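Local structure of CBS domain-containing protein (Listeria monocytogenes, 6XNU) at residues A[28-33]-A[140-145]; A[68-73]-A[105-110]. The protein binds the second messenger c-di-AMP, probably through its paired CBS domains, and controls c-di-AMP and (p)ppGpp homeostasis in Listeria. All coordinates share one frame; numbering follows the deposited sequence.

Overall arrangement
Both contacts reach the mixed sheet that includes strands 128-132 and 138-143, but at different ends. Contact 1 adds strand 32-33 to strand 138-143 as one outermost strand; contact 2 brings the approach to strand 109-110, the other outermost strand, against strand 70-75 of the second sheet. Both are partly buried, but only contact 2 includes a touching residue that is exposed, T105. Contact 1 is a backbone pairing with apolar packing on both faces; contact 2 is mainly apolar packing on F107, with no hydrogen bond between its segments. Their centres lie about 15 Å apart, and V142 of contact 1 packs on I110 of contact 2. Along the chain, contact 2 is nested within the loop closed by contact 1.

Contact 1: residues A[28-33]-A[140-145]; sequences ADSMIS and GIVTRR
The flat groups that meet here are the peptide units flanking I32 and I141, which exchange two hydrogen bonds as an antiparallel hydrogen-bonded pair. I32 N donates a hydrogen bond to I141 O over 2.8 Å, while I141 N reaches I32 O at 3.0 Å. I141 O is touched again from the M31 side, where CG of M31 comes within 3.3 Å. The next pair, S33 with G140, is non-hydrogen-bonded; because G140 lacks a side chain, its CA can sit 3.0 Å from I32 O, and M31 SD lies over it.

On one face of the sheet, I32 and I141 run side by side in the same direction. The I141 CG1 branch, between backbone N and carbonyl carbon (chi1 64°), packs on I32 CB at 3.9 Å, and I32 CD1 continues to T143 CG2 at 3.8 Å. Y58 adjoins both isoleucines. M31 and V142 occupy the other face, with M31 CB 4.2 Å from V142 CG2 and V131 beside both.

Beyond the paired residues a water takes over. It donates to S30 OG, which is also bonded to L27 O, and accepts from T143 N. T143 OG1 caps the start of the following helix by accepting from R145 N, and the R145 side chain forms a salt bridge with D125 of the second subunit. The chemistry implies that the amino-terminal segment is docked by two main-chain bonds together with side-chain packing on both faces, with a water linking S30 OG to T143 N where direct pairing stops.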
loop_
_atom_site.group_PDB
_atom_site.type_symbol
_atom_site.label_atom_id
_atom_site.label_comp_id
_atom_site.label_asym_id
_atom_site.label_seq_id
_atom_site.Cartn_x
_atom_site.Cartn_y
_atom_site.Cartn_z
ATOM N N ALA A 28 -4.687 -7.860 19.723
ATOM C CA ALA A 28 -6.111 -7.543 19.688
ATOM C C ALA A 28 -6.352 -6.055 19.889
ATOM O O ALA A 28 -7.142 -5.447 19.158
ATOM C CB ALA A 28 -6.860 -8.357 20.744
ATOM N N ASP A 29 -5.668 -5.442 20.856
ATOM C CA ASP A 29 -5.868 -4.017 21.100
ATOM C C ASP A 29 -5.387 -3.153 19.938
ATOM O O ASP A 29 -5.829 -2.005 19.813
ATOM C CB ASP A 29 -5.168 -3.587 22.394
ATOM C CG ASP A 29 -5.846 -4.134 23.644
ATOM O OD1 ASP A 29 -6.986 -4.642 23.551
ATOM O OD2 ASP A 29 -5.230 -4.052 24.725
ATOM N N SER A 30 -4.507 -3.673 19.080
ATOM C CA SER A 30 -4.021 -2.904 17.938
ATOM C C SER A 30 -4.978 -2.896 16.749
ATOM O O SER A 30 -4.720 -2.167 15.782
ATOM C CB SER A 30 -2.681 -3.453 17.458
ATOM O OG SER A 30 -2.880 -4.615 16.676
ATOM N N MET A 31 -6.033 -3.706 16.774
ATOM C CA MET A 31 -6.944 -3.739 15.636
ATOM C C MET A 31 -7.493 -2.345 15.380
ATOM O O MET A 31 -7.896 -1.644 16.314
ATOM C CB MET A 31 -8.093 -4.716 15.886
ATOM C CG MET A 31 -9.020 -4.837 14.696
ATOM S SD MET A 31 -10.490 -5.850 15.043
ATOM C CE MET A 31 -11.442 -4.720 16.048
ATOM N N ILE A 32 -7.487 -1.942 14.115
ATOM C CA ILE A 32 -8.129 -0.697 13.701
ATOM C C ILE A 32 -9.610 -0.978 13.509
ATOM O O ILE A 32 -9.978 -1.815 12.680
ATOM C CB ILE A 32 -7.497 -0.150 12.418
ATOM C CG1 ILE A 32 -6.003 0.137 12.653
ATOM C CG2 ILE A 32 -8.217 1.115 11.967
ATOM C CD1 ILE A 32 -5.230 0.259 11.377
ATOM N N SER A 33 -10.456 -0.288 14.273
ATOM C CA SER A 33 -11.893 -0.544 14.281
ATOM C C SER A 33 -12.500 -0.262 12.910
ATOM O O SER A 33 -12.072 0.643 12.189
ATOM C CB SER A 33 -12.578 0.329 15.336
ATOM O OG SER A 33 -12.185 -0.051 16.641
ATOM N N GLY A 140 -12.775 -4.966 11.607
ATOM C CA GLY A 140 -11.595 -4.132 11.616
ATOM C C GLY A 140 -10.454 -4.827 10.894
ATOM O O GLY A 140 -10.642 -5.852 10.244
ATOM N N ILE A 141 -9.268 -4.228 11.004
ATOM C CA ILE A 141 -8.083 -4.796 10.373
ATOM C C ILE A 141 -6.938 -4.809 11.373
ATOM O O ILE A 141 -6.883 -4.000 12.307
ATOM C CB ILE A 141 -7.665 -4.047 9.080
ATOM C CG1 ILE A 141 -7.253 -2.613 9.390
ATOM C CG2 ILE A 141 -8.792 -4.097 8.019
ATOM C CD1 ILE A 141 -6.684 -1.891 8.173
ATOM N N VAL A 142 -6.043 -5.776 11.194
ATOM C CA VAL A 142 -4.761 -5.822 11.891
ATOM C C VAL A 142 -3.680 -5.594 10.845
ATOM O O VAL A 142 -3.738 -6.185 9.764
ATOM C CB VAL A 142 -4.567 -7.170 12.613
ATOM C CG1 VAL A 142 -3.186 -7.249 13.234
ATOM C CG2 VAL A 142 -5.632 -7.355 13.678
ATOM N N THR A 143 -2.702 -4.728 11.144
ATOM C CA THR A 143 -1.655 -4.431 10.176
ATOM C C THR A 143 -0.289 -4.848 10.713
ATOM O O THR A 143 -0.133 -5.256 11.868
ATOM C CB THR A 143 -1.631 -2.939 9.779
ATOM O OG1 THR A 143 -0.895 -2.163 10.741
ATOM C CG2 THR A 143 -3.059 -2.383 9.646
ATOM N N ARG A 144 0.709 -4.734 9.837
ATOM C CA ARG A 144 2.074 -5.099 10.204
ATOM C C ARG A 144 2.670 -4.165 11.243
ATOM O O ARG A 144 3.645 -4.544 11.919
ATOM C CB ARG A 144 2.958 -5.076 8.967
ATOM C CG ARG A 144 2.841 -6.282 8.087
ATOM C CD ARG A 144 3.677 -6.052 6.849
ATOM N NE ARG A 144 3.675 -7.202 5.953
ATOM C CZ ARG A 144 3.969 -7.122 4.662
ATOM N NH1 ARG A 144 4.280 -5.945 4.139
ATOM N NH2 ARG A 144 3.966 -8.209 3.903
ATOM N N ARG A 145 2.120 -2.958 11.395
ATOM C CA ARG A 145 2.765 -1.956 12.239
ATOM C C ARG A 145 2.911 -2.432 13.681
ATOM O O ARG A 145 3.930 -2.155 14.323
ATOM C CB ARG A 145 1.988 -0.643 12.192
ATOM C CG ARG A 145 2.563 0.429 13.101
ATOM C CD ARG A 145 2.008 1.783 12.716
ATOM N NE ARG A 145 2.618 2.871 13.475
ATOM C CZ ARG A 145 2.191 3.277 14.662
ATOM N NH1 ARG A 145 1.149 2.683 15.232
ATOM N NH2 ARG A 145 2.809 4.276 15.279
HETATM O O HOH W 1 -3.161 -3.794 14.062
#

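Contact 2: residues A[68-73]-A[105-110]; sequences FKLHGL and TDFPVI
F107 packs against L70, G72 and L73 where the two sheets of the CBS-domain pair meet: strand 70-75 of one sheet approaches the segment leading into strand 109-110 of the other. Strand 70-75 carries a classic beta bulge, H71 and G72 both facing V63 on strand 60-64. Against that irregular stretch rests the F107 ring, which carries most of the contact.

With CG of F107 lodged between its backbone N and carbonyl carbon (chi1 51°), the crowded position, the ring is directed at strand 70-75. Its CE2 corner meets the bulge: H71 O lies at the ring edge, near the ring plane, 3.4 Å from CE2, and G72 CA approaches the same carbon obliquely at 3.4 Å. H71 CB is directed away from segment 105-110, and its NE2 is hydrogen-bonded to D65.

L70 comes from the opposite direction to F107. Its CG, trans to the backbone N (chi1 176°), is set against the ring, 3.8 Å from F107 CE1, and chi2 of 66° then places L70 CD2 obliquely at 3.5 Å from F107 CE1. L73 crosses near the root of the aromatic side chain, its CD1 lying 3.7 Å from F107 CB. Both leucines also touch C130 on strand 128-132, so they join the two sheets directly. V109 CG1 fits in plane at the edge of the F107 ring and, sliding past L70, meets L70 CD2 at 4.0 Å.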
loop_
_atom_site.group_PDB
_atom_site.type_symbol
_atom_site.label_atom_id
_atom_site.label_comp_id
_atom_site.label_asym_id
_atom_site.label_seq_id
_atom_site.Cartn_x
_atom_site.Cartn_y
_atom_site.Cartn_z
ATOM N N PHE A 68 -23.054 -5.622 6.138
ATOM C CA PHE A 68 -21.692 -5.344 6.607
ATOM C C PHE A 68 -20.862 -6.617 6.753
ATOM O O PHE A 68 -19.916 -6.666 7.544
ATOM C CB PHE A 68 -21.707 -4.536 7.911
ATOM C CG PHE A 68 -22.255 -3.156 7.731
ATOM C CD1 PHE A 68 -23.626 -2.963 7.597
ATOM C CD2 PHE A 68 -21.411 -2.061 7.621
ATOM C CE1 PHE A 68 -24.156 -1.701 7.397
ATOM C CE2 PHE A 68 -21.929 -0.788 7.427
ATOM C CZ PHE A 68 -23.307 -0.604 7.302
ATOM N N LYS A 69 -21.175 -7.643 5.961
ATOM C CA LYS A 69 -20.316 -8.817 5.862
ATOM C C LYS A 69 -19.252 -8.609 4.780
ATOM O O LYS A 69 -19.491 -7.956 3.761
ATOM C CB LYS A 69 -21.135 -10.072 5.550
ATOM C CG LYS A 69 -22.141 -10.424 6.620
ATOM C CD LYS A 69 -23.020 -11.580 6.150
ATOM C CE LYS A 69 -24.206 -11.763 7.074
ATOM N NZ LYS A 69 -23.769 -11.800 8.492
ATOM N N LEU A 70 -18.085 -9.209 5.003
ATOM C CA LEU A 70 -16.908 -8.989 4.165
ATOM C C LEU A 70 -16.914 -9.934 2.968
ATOM O O LEU A 70 -16.887 -11.155 3.143
ATOM C CB LEU A 70 -15.643 -9.198 4.997
ATOM C CG LEU A 70 -14.315 -9.088 4.241
ATOM C CD1 LEU A 70 -14.079 -7.666 3.747
ATOM C CD2 LEU A 70 -13.193 -9.523 5.149
ATOM N N HIS A 71 -16.894 -9.368 1.756
ATOM C CA HIS A 71 -16.925 -10.135 0.514
ATOM C C HIS A 71 -15.648 -10.054 -0.303
ATOM O O HIS A 71 -15.361 -10.979 -1.064
ATOM C CB HIS A 71 -18.078 -9.669 -0.387
ATOM C CG HIS A 71 -19.428 -10.124 0.072
ATOM N ND1 HIS A 71 -20.163 -11.071 -0.608
ATOM C CD2 HIS A 71 -20.178 -9.757 1.138
ATOM C CE1 HIS A 71 -21.305 -11.277 0.026
ATOM N NE2 HIS A 71 -21.340 -10.496 1.090
ATOM N N GLY A 72 -14.879 -8.979 -0.184
ATOM C CA GLY A 72 -13.731 -8.856 -1.064
ATOM C C GLY A 72 -12.858 -7.691 -0.662
ATOM O O GLY A 72 -13.150 -6.959 0.288
ATOM N N LEU A 73 -11.765 -7.548 -1.405
ATOM C CA LEU A 73 -10.798 -6.471 -1.247
ATOM C C LEU A 73 -10.588 -5.848 -2.612
ATOM O O LEU A 73 -10.561 -6.561 -3.621
ATOM C CB LEU A 73 -9.467 -6.982 -0.693
ATOM C CG LEU A 73 -9.472 -7.609 0.706
ATOM C CD1 LEU A 73 -8.135 -8.264 0.995
ATOM C CD2 LEU A 73 -9.794 -6.539 1.737
ATOM N N THR A 105 -11.440 -11.969 -4.243
ATOM C CA THR A 105 -12.274 -12.771 -3.358
ATOM C C THR A 105 -11.477 -13.808 -2.586
ATOM O O THR A 105 -12.046 -14.522 -1.756
ATOM C CB THR A 105 -13.373 -13.464 -4.160
ATOM O OG1 THR A 105 -12.765 -14.237 -5.199
ATOM C CG2 THR A 105 -14.319 -12.440 -4.777
ATOM N N ASP A 106 -10.177 -13.898 -2.843
ATOM C CA ASP A 106 -9.268 -14.846 -2.206
ATOM C C ASP A 106 -8.440 -14.079 -1.179
ATOM O O ASP A 106 -7.402 -13.504 -1.501
ATOM C CB ASP A 106 -8.383 -15.491 -3.264
ATOM C CG ASP A 106 -7.750 -14.454 -4.199
ATOM O OD1 ASP A 106 -8.497 -13.731 -4.906
ATOM O OD2 ASP A 106 -6.501 -14.339 -4.208
ATOM N N PHE A 107 -8.896 -14.062 0.070
ATOM C CA PHE A 107 -8.184 -13.313 1.098
ATOM C C PHE A 107 -8.278 -14.041 2.442
ATOM O O PHE A 107 -9.266 -14.736 2.698
ATOM C CB PHE A 107 -8.740 -11.886 1.245
ATOM C CG PHE A 107 -10.227 -11.834 1.419
ATOM C CD1 PHE A 107 -10.800 -11.956 2.672
ATOM C CD2 PHE A 107 -11.058 -11.674 0.322
ATOM C CE1 PHE A 107 -12.180 -11.928 2.829
ATOM C CE2 PHE A 107 -12.434 -11.641 0.471
ATOM C CZ PHE A 107 -12.997 -11.766 1.723
ATOM N N PRO A 108 -7.273 -13.891 3.288
ATOM C CA PRO A 108 -7.363 -14.468 4.633
ATOM C C PRO A 108 -8.183 -13.576 5.551
ATOM O O PRO A 108 -8.363 -12.382 5.307
ATOM C CB PRO A 108 -5.901 -14.524 5.082
ATOM C CG PRO A 108 -5.284 -13.336 4.409
ATOM C CD PRO A 108 -6.003 -13.170 3.084
ATOM N N VAL A 109 -8.695 -14.183 6.623
ATOM C CA VAL A 109 -9.381 -13.431 7.666
ATOM C C VAL A 109 -8.925 -13.926 9.029
ATOM O O VAL A 109 -8.384 -15.022 9.173
ATOM C CB VAL A 109 -10.921 -13.512 7.563
ATOM C CG1 VAL A 109 -11.418 -12.936 6.237
ATOM C CG2 VAL A 109 -11.396 -14.952 7.741
ATOM N N ILE A 110 -9.157 -13.080 10.030
ATOM C CA ILE A 110 -8.920 -13.373 11.439
ATOM C C ILE A 110 -10.281 -13.422 12.120
ATOM O O ILE A 110 -11.092 -12.504 11.961
ATOM C CB ILE A 110 -8.025 -12.297 12.086
ATOM C CG1 ILE A 110 -6.604 -12.351 11.519
ATOM C CG2 ILE A 110 -8.018 -12.418 13.599
ATOM C CD1 ILE A 110 -5.825 -11.036 11.681
#